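Local coordinates for protein high choriolytic enzyme 1 (Oryzias latipes, PDB 3VTG) that acts as a zinc-dependent astacin-family protease that breaks down the egg envelope at hatching, freeing the young fish, at residues H109-S114 with I152-R157; S118-N123 with D167-I172; P146-S151 with S186-T191. All blocks are in the same frame, centred on the assembly; numbering follows the deposited sequence.

Interaction 1. Residues H109-S114 with I152-R157; sequences HEQTRS and IMHYGR. With ZN (zinc ion), chain B.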
loop_
_atom_site.group_PDB
_atom_site.type_symbol
_atom_site.label_atom_id
_atom_site.label_comp_id
_atom_site.label_asym_id
_atom_site.label_seq_id
_atom_site.Cartn_x
_atom_site.Cartn_y
_atom_site.Cartn_z
ATOM N N HIS A 109 -5.222 1.993 3.393
ATOM C CA HIS A 109 -5.324 3.380 2.943
ATOM C C HIS A 109 -5.408 4.338 4.093
ATOM O O HIS A 109 -6.117 4.087 5.074
ATOM C CB HIS A 109 -6.506 3.560 2.001
ATOM C CG HIS A 109 -6.382 2.774 0.721
ATOM N ND1 HIS A 109 -7.380 2.019 0.234
ATOM C CD2 HIS A 109 -5.314 2.631 -0.159
ATOM C CE1 HIS A 109 -6.977 1.426 -0.903
ATOM N NE2 HIS A 109 -5.712 1.807 -1.144
ATOM N N GLU A 110 -4.676 5.444 3.975
ATOM C CA GLU A 110 -4.570 6.435 5.043
ATOM C C GLU A 110 -5.926 6.973 5.506
ATOM O O GLU A 110 -6.150 7.133 6.710
ATOM C CB GLU A 110 -3.646 7.585 4.622
ATOM C CG GLU A 110 -3.180 8.476 5.764
ATOM C CD GLU A 110 -2.169 7.807 6.682
ATOM O OE1 GLU A 110 -1.860 6.608 6.493
ATOM O OE2 GLU A 110 -1.685 8.490 7.605
ATOM N N GLN A 111 -6.824 7.234 4.554
ATOM C CA GLN A 111 -8.121 7.832 4.871
ATOM C C GLN A 111 -9.043 6.904 5.669
ATOM O O GLN A 111 -10.098 7.332 6.126
ATOM C CB GLN A 111 -8.826 8.357 3.610
ATOM C CG GLN A 111 -9.499 7.303 2.737
ATOM C CD GLN A 111 -8.545 6.603 1.786
ATOM O OE1 GLN A 111 -7.393 7.013 1.615
ATOM N NE2 GLN A 111 -9.026 5.537 1.156
ATOM N N THR A 112 -8.642 5.645 5.837
ATOM C CA THR A 112 -9.428 4.686 6.621
ATOM C C THR A 112 -8.905 4.505 8.048
ATOM O O THR A 112 -9.451 3.708 8.810
ATOM C CB THR A 112 -9.535 3.307 5.932
ATOM O OG1 THR A 112 -8.269 2.638 5.966
ATOM C CG2 THR A 112 -10.020 3.449 4.493
ATOM N N ARG A 113 -7.854 5.241 8.410
ATOM C CA ARG A 113 -7.330 5.214 9.780
ATOM C C ARG A 113 -8.428 5.524 10.794
ATOM O O ARG A 113 -9.345 6.297 10.515
ATOM C CB ARG A 113 -6.200 6.227 9.948
ATOM C CG ARG A 113 -4.831 5.752 9.492
ATOM C CD ARG A 113 -3.805 6.871 9.608
ATOM N NE ARG A 113 -3.679 7.394 10.968
ATOM C CZ ARG A 113 -2.609 7.249 11.749
ATOM N NH1 ARG A 113 -1.536 6.591 11.322
ATOM N NH2 ARG A 113 -2.617 7.772 12.965
ATOM N N SER A 114 -8.321 4.925 11.976
ATOM C CA SER A 114 -9.318 5.108 13.029
ATOM C C SER A 114 -9.494 6.566 13.453
ATOM O O SER A 114 -10.560 6.941 13.938
ATOM C CB SER A 114 -8.959 4.258 14.245
ATOM O OG SER A 114 -7.689 4.625 14.746
ATOM N N ILE A 152 1.949 7.716 0.837
ATOM C CA ILE A 152 1.738 7.061 -0.454
ATOM C C ILE A 152 0.454 6.216 -0.433
ATOM O O ILE A 152 -0.006 5.748 -1.473
ATOM C CB ILE A 152 2.975 6.212 -0.844
ATOM C CG1 ILE A 152 3.077 6.050 -2.370
ATOM C CG2 ILE A 152 2.990 4.877 -0.098
ATOM C CD1 ILE A 152 4.357 5.382 -2.837
ATOM N N MET A 153 -0.124 6.047 0.756
ATOM C CA MET A 153 -1.349 5.264 0.933
ATOM C C MET A 153 -2.627 6.109 0.984
ATOM O O MET A 153 -3.722 5.566 1.117
ATOM C CB MET A 153 -1.257 4.395 2.197
ATOM C CG MET A 153 -0.029 3.495 2.269
ATOM S SD MET A 153 0.235 2.472 0.804
ATOM C CE MET A 153 -1.104 1.295 0.954
ATOM N N HIS A 154 -2.489 7.428 0.880
ATOM C CA HIS A 154 -3.646 8.319 0.935
ATOM C C HIS A 154 -4.259 8.493 -0.423
ATOM O O HIS A 154 -3.557 8.800 -1.384
ATOM C CB HIS A 154 -3.240 9.681 1.493
ATOM C CG HIS A 154 -4.377 10.440 2.139
ATOM N ND1 HIS A 154 -5.485 10.814 1.466
ATOM C CD2 HIS A 154 -4.544 10.887 3.447
ATOM C CE1 HIS A 154 -6.319 11.461 2.305
ATOM N NE2 HIS A 154 -5.742 11.508 3.514
ATOM N N TYR A 155 -5.573 8.302 -0.515
ATOM C CA TYR A 155 -6.325 8.613 -1.733
ATOM C C TYR A 155 -6.217 10.099 -2.081
ATOM O O TYR A 155 -6.129 10.956 -1.193
ATOM C CB TYR A 155 -7.808 8.295 -1.528
ATOM C CG TYR A 155 -8.268 6.874 -1.802
ATOM C CD1 TYR A 155 -7.366 5.816 -1.963
ATOM C CD2 TYR A 155 -9.631 6.590 -1.868
ATOM C CE1 TYR A 155 -7.816 4.523 -2.200
ATOM C CE2 TYR A 155 -10.089 5.308 -2.102
ATOM C CZ TYR A 155 -9.182 4.279 -2.269
ATOM O OH TYR A 155 -9.651 3.008 -2.501
ATOM N N GLY A 156 -6.247 10.401 -3.376
ATOM C CA GLY A 156 -6.410 11.778 -3.836
ATOM C C GLY A 156 -7.812 12.283 -3.526
ATOM O O GLY A 156 -8.721 11.487 -3.250
ATOM N N ARG A 157 -7.991 13.601 -3.579
ATOM C CA ARG A 157 -9.262 14.230 -3.204
ATOM C C ARG A 157 -10.410 13.890 -4.154
ATOM O O ARG A 157 -11.577 14.023 -3.786
ATOM C CB ARG A 157 -9.107 15.755 -3.070
ATOM C CG ARG A 157 -8.832 16.500 -4.371
ATOM C CD ARG A 157 -8.518 17.971 -4.126
ATOM N NE ARG A 157 -7.334 18.158 -3.283
ATOM C CZ ARG A 157 -7.338 18.712 -2.069
ATOM N NH1 ARG A 157 -8.466 19.161 -1.531
ATOM N NH2 ARG A 157 -6.202 18.823 -1.390
HETATM ZN ZN ZN B . -4.464 0.856 -2.448
HETATM O O HOH W 1 -4.490 -0.557 -4.040
HETATM O O HOH W 2 -5.425 2.111 -4.126
#
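Tyr-155 presents an edge to the imidazole face of His-109 beside the catalytic zinc, where the third histidine of the HExxHxxGxxH motif packs against the Met-turn of the metzincin fold. His-109 NE2 binds the zinc ion at 2.0 Å; His-99, His-103 and two waters are its other ligands. Tyr-155 CE1 lies over the centre of the imidazole, 3.5 Å from His-109 CE1, with the ring planes at 50°. Tyr-155 OH stays 5.6 Å from the zinc, so the phenol is not a ligand here, although the equivalent tyrosine of astacin can be one.

Behind this shell, Met-153, the Met-turn methionine, rests its side chain on His-99 and His-103. Its carbonyl O accepts from Glu-110 N at 3.0 Å, the donor standing above the carbonyl plane. Gln-111 positions the tyrosine twice over: bent at chi2 (-83°), it brings OE1 within 3.1 Å of Tyr-155 N and suspends NE2 over the centre of the phenol face. Farther out, Glu-110 CG touches His-154 CD2, while its carboxylate turns away to Asp-148 N and Arg-192. ND1 of His-154 itself donates to Tyr-155 O at 2.7 Å, nearly in the imidazole plane.

Interaction 2. Residues S118-N123 with D167-I172; sequences SYVRIN and DSITPI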
loop_
_atom_site.group_PDB
_atom_site.type_symbol
_atom_site.label_atom_id
_atom_site.label_comp_id
_atom_site.label_asym_id
_atom_site.label_seq_id
_atom_site.Cartn_x
_atom_site.Cartn_y
_atom_site.Cartn_z
ATOM N N SER A 118 -10.515 13.407 12.264
ATOM C CA SER A 118 -9.825 14.589 12.778
ATOM C C SER A 118 -8.959 15.274 11.712
ATOM O O SER A 118 -8.348 16.311 11.981
ATOM C CB SER A 118 -8.966 14.217 13.991
ATOM O OG SER A 118 -9.749 13.601 14.992
ATOM N N TYR A 119 -8.914 14.697 10.508
ATOM C CA TYR A 119 -7.994 15.154 9.453
ATOM C C TYR A 119 -8.655 15.310 8.092
ATOM O O TYR A 119 -8.233 16.140 7.289
ATOM C CB TYR A 119 -6.778 14.218 9.352
ATOM C CG TYR A 119 -6.139 13.986 10.698
ATOM C CD1 TYR A 119 -5.159 14.845 11.189
ATOM C CD2 TYR A 119 -6.567 12.941 11.510
ATOM C CE1 TYR A 119 -4.601 14.645 12.444
ATOM C CE2 TYR A 119 -6.023 12.735 12.767
ATOM C CZ TYR A 119 -5.042 13.589 13.227
ATOM O OH TYR A 119 -4.516 13.379 14.481
ATOM N N VAL A 120 -9.683 14.505 7.833
ATOM C CA VAL A 120 -10.411 14.579 6.567
ATOM C C VAL A 120 -11.909 14.458 6.789
ATOM O O VAL A 120 -12.359 13.878 7.783
ATOM C CB VAL A 120 -9.959 13.503 5.539
ATOM C CG1 VAL A 120 -8.506 13.702 5.118
ATOM C CG2 VAL A 120 -10.198 12.089 6.060
ATOM N N ARG A 121 -12.665 15.031 5.859
ATOM C CA ARG A 121 -14.093 14.799 5.751
ATOM C C ARG A 121 -14.328 13.929 4.521
ATOM O O ARG A 121 -13.794 14.204 3.443
ATOM C CB ARG A 121 -14.837 16.131 5.624
ATOM C CG ARG A 121 -16.320 15.993 5.322
ATOM C CD ARG A 121 -17.024 17.341 5.284
ATOM N NE ARG A 121 -16.490 18.267 4.279
ATOM C CZ ARG A 121 -15.954 19.456 4.556
ATOM N NH1 ARG A 121 -15.864 19.874 5.813
ATOM N NH2 ARG A 121 -15.507 20.235 3.579
ATOM N N ILE A 122 -15.097 12.859 4.695
ATOM C CA ILE A 122 -15.506 12.020 3.574
ATOM C C ILE A 122 -16.834 12.559 3.053
ATOM O O ILE A 122 -17.833 12.586 3.781
ATOM C CB ILE A 122 -15.644 10.529 3.974
ATOM C CG1 ILE A 122 -14.377 10.010 4.680
ATOM C CG2 ILE A 122 -16.003 9.676 2.764
ATOM C CD1 ILE A 122 -13.081 10.142 3.897
ATOM N N ASN A 123 -16.835 13.002 1.799
ATOM C CA ASN A 123 -18.043 13.550 1.188
ATOM C C ASN A 123 -18.813 12.453 0.458
ATOM O O ASN A 123 -18.721 12.306 -0.768
ATOM C CB ASN A 123 -17.701 14.719 0.265
ATOM C CG ASN A 123 -16.802 15.747 0.933
ATOM O OD1 ASN A 123 -17.103 16.252 2.018
ATOM N ND2 ASN A 123 -15.687 16.057 0.289
ATOM N N ASP A 167 -15.356 16.701 -4.749
ATOM C CA ASP A 167 -14.334 15.846 -4.168
ATOM C C ASP A 167 -14.896 14.794 -3.221
ATOM O O ASP A 167 -15.847 15.046 -2.479
ATOM C CB ASP A 167 -13.308 16.707 -3.424
ATOM C CG ASP A 167 -12.546 17.654 -4.343
ATOM O OD1 ASP A 167 -12.498 17.424 -5.568
ATOM O OD2 ASP A 167 -11.981 18.636 -3.829
ATOM N N SER A 168 -14.291 13.610 -3.247
ATOM C CA SER A 168 -14.655 12.551 -2.314
ATOM C C SER A 168 -14.082 12.800 -0.919
ATOM O O SER A 168 -14.683 12.398 0.077
ATOM C CB SER A 168 -14.185 11.195 -2.835
ATOM O OG SER A 168 -12.784 11.179 -3.027
ATOM N N ILE A 169 -12.922 13.456 -0.857
ATOM C CA ILE A 169 -12.230 13.719 0.408
ATOM C C ILE A 169 -11.825 15.184 0.483
ATOM O O ILE A 169 -11.239 15.718 -0.459
ATOM C CB ILE A 169 -10.955 12.853 0.560
ATOM C CG1 ILE A 169 -11.281 11.362 0.431
ATOM C CG2 ILE A 169 -10.254 13.141 1.884
ATOM C CD1 ILE A 169 -10.061 10.478 0.274
ATOM N N THR A 170 -12.129 15.822 1.612
ATOM C CA THR A 170 -11.678 17.188 1.874
ATOM C C THR A 170 -10.879 17.225 3.169
ATOM O O THR A 170 -11.425 16.945 4.233
ATOM C CB THR A 170 -12.854 18.175 2.001
ATOM O OG1 THR A 170 -13.711 18.061 0.859
ATOM C CG2 THR A 170 -12.336 19.613 2.117
ATOM N N PRO A 171 -9.579 17.564 3.088
ATOM C CA PRO A 171 -8.798 17.742 4.313
ATOM C C PRO A 171 -9.369 18.864 5.181
ATOM O O PRO A 171 -9.828 19.881 4.654
ATOM C CB PRO A 171 -7.410 18.129 3.792
ATOM C CG PRO A 171 -7.352 17.551 2.419
ATOM C CD PRO A 171 -8.744 17.714 1.883
ATOM N N ILE A 172 -9.365 18.651 6.495
ATOM C CA ILE A 172 -9.848 19.642 7.462
ATOM C C ILE A 172 -8.780 19.867 8.538
ATOM O O ILE A 172 -8.098 18.918 8.922
ATOM C CB ILE A 172 -11.204 19.231 8.102
ATOM C CG1 ILE A 172 -11.109 17.860 8.794
ATOM C CG2 ILE A 172 -12.319 19.250 7.059
ATOM C CD1 ILE A 172 -12.295 17.511 9.671
HETATM O O HOH W 3 -6.554 18.298 11.083
HETATM O O HOH W 4 -16.079 19.467 1.109
#
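Asn-123 reaches across to Asp-167 and Thr-170 at one end of a small two-stranded antiparallel sheet in the astacin-type catalytic domain, formed by 120-122 and 169-171, whose short axes run at 159° to each other. Its backbone N donates to Ser-168 O at 2.8 Å, so the pairing runs on past the strand, and the side chain then adds bonds of its own. CB packs against Asp-167 O. With CG anti to the carbonyl carbon (chi1 -50°), the amide swings over the opposite strand. There ND2 spends both hydrogens in nearly the amide plane: one goes to Thr-170 OG1 at 2.9 Å, the other to Asp-167 O at 3.0 Å. OD1 turns back to its own strand and accepts from Arg-121 NE at 3.1 Å, lying in the guanidinium plane. The amide is thus held by three bonds, which fix its flip. A leucine in its place would probably leave Thr-170 OG1 and Asp-167 O without this donor and take from Arg-121 NE this acceptor, setting the guanidinium freer to swing.

Between the strands, Arg-121 and Thr-170 form the hydrogen-bonded pair, exchanging two N-H...O bonds that are both close to straight at 171°. On the face of Val-120 and Ile-122 the contact is apolar: Ile-169 sends CG2 to Val-120 CB at 3.7 Å and CG1 toward Ile-122 CD1, while Tyr-147 touches Val-120 from a neighbouring loop. The face of Arg-121 is more polar, though Thr-170 CG2 and Ile-172 CG2 still lie against the guanidinium. A water there accepts from Arg-121 NH2 and donates to Thr-170 OG1. Beyond the last paired residues, a second water bridges the two segments by donating to Ser-118 O and, at 2.7 Å, to Ile-172 O.

Interaction 3. Residues P146-S151 with S186-T191; sequences PYDYSS and SRWDIT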
loop_
_atom_site.group_PDB
_atom_site.type_symbol
_atom_site.label_atom_id
_atom_site.label_comp_id
_atom_site.label_asym_id
_atom_site.label_seq_id
_atom_site.Cartn_x
_atom_site.Cartn_y
_atom_site.Cartn_z
ATOM N N PRO A 146 1.312 9.443 13.390
ATOM C CA PRO A 146 0.167 10.315 13.189
ATOM C C PRO A 146 -0.434 10.151 11.798
ATOM O O PRO A 146 0.168 9.517 10.924
ATOM C CB PRO A 146 0.782 11.706 13.318
ATOM C CG PRO A 146 2.151 11.542 12.749
ATOM C CD PRO A 146 2.568 10.113 13.011
ATOM N N TYR A 147 -1.614 10.729 11.600
ATOM C CA TYR A 147 -2.226 10.802 10.287
ATOM C C TYR A 147 -1.298 11.587 9.365
ATOM O O TYR A 147 -0.813 12.658 9.728
ATOM C CB TYR A 147 -3.576 11.502 10.386
ATOM C CG TYR A 147 -4.457 11.305 9.179
ATOM C CD1 TYR A 147 -5.423 10.302 9.158
ATOM C CD2 TYR A 147 -4.328 12.122 8.054
ATOM C CE1 TYR A 147 -6.233 10.114 8.053
ATOM C CE2 TYR A 147 -5.138 11.945 6.944
ATOM C CZ TYR A 147 -6.088 10.941 6.951
ATOM O OH TYR A 147 -6.893 10.758 5.853
ATOM N N ASP A 148 -1.048 11.041 8.179
ATOM C CA ASP A 148 -0.089 11.624 7.245
ATOM C C ASP A 148 -0.739 11.909 5.894
ATOM O O ASP A 148 -0.934 10.999 5.084
ATOM C CB ASP A 148 1.116 10.686 7.090
ATOM C CG ASP A 148 2.215 11.258 6.202
ATOM O OD1 ASP A 148 2.127 12.426 5.759
ATOM O OD2 ASP A 148 3.185 10.513 5.949
ATOM N N TYR A 149 -1.062 13.179 5.652
ATOM C CA TYR A 149 -1.652 13.592 4.379
ATOM C C TYR A 149 -0.760 13.225 3.194
ATOM O O TYR A 149 -1.250 13.019 2.084
ATOM C CB TYR A 149 -1.864 15.101 4.346
ATOM C CG TYR A 149 -2.948 15.663 5.239
ATOM C CD1 TYR A 149 -4.287 15.302 5.074
ATOM C CD2 TYR A 149 -2.635 16.603 6.217
ATOM C CE1 TYR A 149 -5.280 15.851 5.875
ATOM C CE2 TYR A 149 -3.616 17.160 7.018
ATOM C CZ TYR A 149 -4.932 16.779 6.848
ATOM O OH TYR A 149 -5.892 17.348 7.652
ATOM N N SER A 150 0.549 13.165 3.439
ATOM C CA SER A 150 1.535 12.923 2.385
ATOM C C SER A 150 1.874 11.446 2.172
ATOM O O SER A 150 2.758 11.126 1.375
ATOM C CB SER A 150 2.814 13.730 2.647
ATOM O OG SER A 150 3.637 13.112 3.623
ATOM N N SER A 151 1.174 10.554 2.873
ATOM C CA SER A 151 1.397 9.114 2.733
ATOM C C SER A 151 1.110 8.630 1.319
ATOM O O SER A 151 0.135 9.049 0.694
ATOM C CB SER A 151 0.524 8.328 3.712
ATOM O OG SER A 151 0.583 6.937 3.424
ATOM N N SER A 186 6.576 8.289 2.064
ATOM C CA SER A 186 6.763 9.380 3.008
ATOM C C SER A 186 7.593 8.920 4.201
ATOM O O SER A 186 7.811 7.721 4.404
ATOM C CB SER A 186 5.408 9.895 3.496
ATOM O OG SER A 186 4.840 9.002 4.437
ATOM N N ARG A 187 8.038 9.881 5.003
ATOM C CA ARG A 187 8.764 9.574 6.225
ATOM C C ARG A 187 7.966 8.619 7.114
ATOM O O ARG A 187 8.507 7.629 7.610
ATOM C CB ARG A 187 9.111 10.860 6.973
ATOM C CG ARG A 187 10.084 10.667 8.123
ATOM C CD ARG A 187 9.389 10.684 9.465
ATOM N NE ARG A 187 8.773 11.978 9.741
ATOM C CZ ARG A 187 8.613 12.482 10.959
ATOM N NH1 ARG A 187 9.033 11.804 12.016
ATOM N NH2 ARG A 187 8.032 13.662 11.116
ATOM N N TRP A 188 6.679 8.905 7.302
ATOM C CA TRP A 188 5.837 8.032 8.115
ATOM C C TRP A 188 5.587 6.686 7.491
ATOM O O TRP A 188 5.529 5.695 8.210
ATOM C CB TRP A 188 4.542 8.719 8.543
ATOM C CG TRP A 188 4.778 9.808 9.558
ATOM C CD1 TRP A 188 4.517 11.165 9.419
ATOM C CD2 TRP A 188 5.353 9.667 10.906
ATOM N NE1 TRP A 188 4.871 11.853 10.552
ATOM C CE2 TRP A 188 5.382 11.016 11.481
ATOM C CE3 TRP A 188 5.827 8.598 11.668
ATOM C CZ2 TRP A 188 5.862 11.260 12.765
ATOM C CZ3 TRP A 188 6.306 8.858 12.960
ATOM C CH2 TRP A 188 6.322 10.157 13.491
ATOM N N ASP A 189 5.468 6.624 6.161
ATOM C CA ASP A 189 5.368 5.327 5.470
ATOM C C ASP A 189 6.554 4.429 5.840
ATOM O O ASP A 189 6.368 3.268 6.204
ATOM C CB ASP A 189 5.329 5.494 3.944
ATOM C CG ASP A 189 4.033 6.115 3.430
ATOM O OD1 ASP A 189 2.954 5.907 4.035
ATOM O OD2 ASP A 189 4.109 6.796 2.386
ATOM N N ILE A 190 7.763 4.984 5.742
ATOM C CA ILE A 190 8.996 4.253 6.049
ATOM C C ILE A 190 9.067 3.875 7.532
ATOM O O ILE A 190 9.379 2.732 7.875
ATOM C CB ILE A 190 10.242 5.057 5.594
ATOM C CG1 ILE A 190 10.298 5.154 4.058
ATOM C CG2 ILE A 190 11.534 4.472 6.161
ATOM C CD1 ILE A 190 10.481 3.834 3.332
ATOM N N THR A 191 8.749 4.835 8.400
ATOM C CA THR A 191 8.763 4.608 9.843
ATOM C C THR A 191 7.811 3.471 10.225
ATOM O O THR A 191 8.164 2.595 11.018
ATOM C CB THR A 191 8.420 5.900 10.615
ATOM O OG1 THR A 191 9.397 6.905 10.315
ATOM C CG2 THR A 191 8.403 5.657 12.125
HETATM O O HOH W 5 5.635 11.675 6.405
#
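Pro-146 sets a ring methylene squarely on the indole of Trp-188: its CD stands 3.4 Å from the centroid of the six-membered ring and only 14° off the normal, a CH-pi contact over the face. The opposite indole face carries the guanidinium of Arg-187, offset toward the rim, so the tryptophan is flanked on both sides. This packing sits beside a capping box that starts helix 187-196, the C-terminal helix of the astacin-type domain. Ser-186 is the N-cap, its OG accepting from Asp-189 N at 3.0 Å, while Asp-189 OD2 accepts in return from Ser-186 N.

The loop 146-151 adds a carboxylate to this helix end. Because CG of Asp-148 lies anti to the backbone N (chi1 -176°), the group extends toward the helix, and OD2 accepts a hydrogen bond from Ser-186 OG at 2.7 Å. The cap hydroxyl therefore accepts from the helix and donates to the loop at once. A water donating to Asp-148 OD2 and accepting from Trp-188 N links the same oxygen to the first turn, where the helix dipole would probably favour its negative charge. OD2 also lies near the indole plane, at the edge of Trp-188. The other oxygen, OD1, looks back into its own loop, receiving Ser-150 N in an Asx turn and Ser-150 OG besides; these bonds hold the carboxylate's rotation.

Asp-189 answers from the helix side. It also accepts from Ile-152 N through OD2, so the capping carboxylate grips the chain just ahead of the Met-turn methionine. Ser-151 OG, itself an acceptor for Met-153 N, donates to Asp-189 OD1 at 2.7 Å and meets the syn lone pair, on the side of the other carboxylate oxygen.

Interaction 1 is the buried centre of the three, mixing metal coordination, ring packing and amide bonds. Interactions 2 and 3 are partly buried: interaction 2 rests on backbone pairing between strands with an apolar inner face and a watered outer one, whereas interaction 3 relies on carboxylates and hydroxyls at a helix start. Segments 146-151 and 152-157 are continuous, so interactions 1 and 3 fix the two halves of one loop. Interaction 2 joins interaction 1 through Tyr-155 CB packing on Ile-169 CD1; the nearest atom of the Ile-169 side chain is about 11 Å from the zinc. Tyr-149 OH, bonded to Tyr-119 O, ties interaction 3 to interaction 2, and Tyr-147 stacks on Tyr-119 nearby.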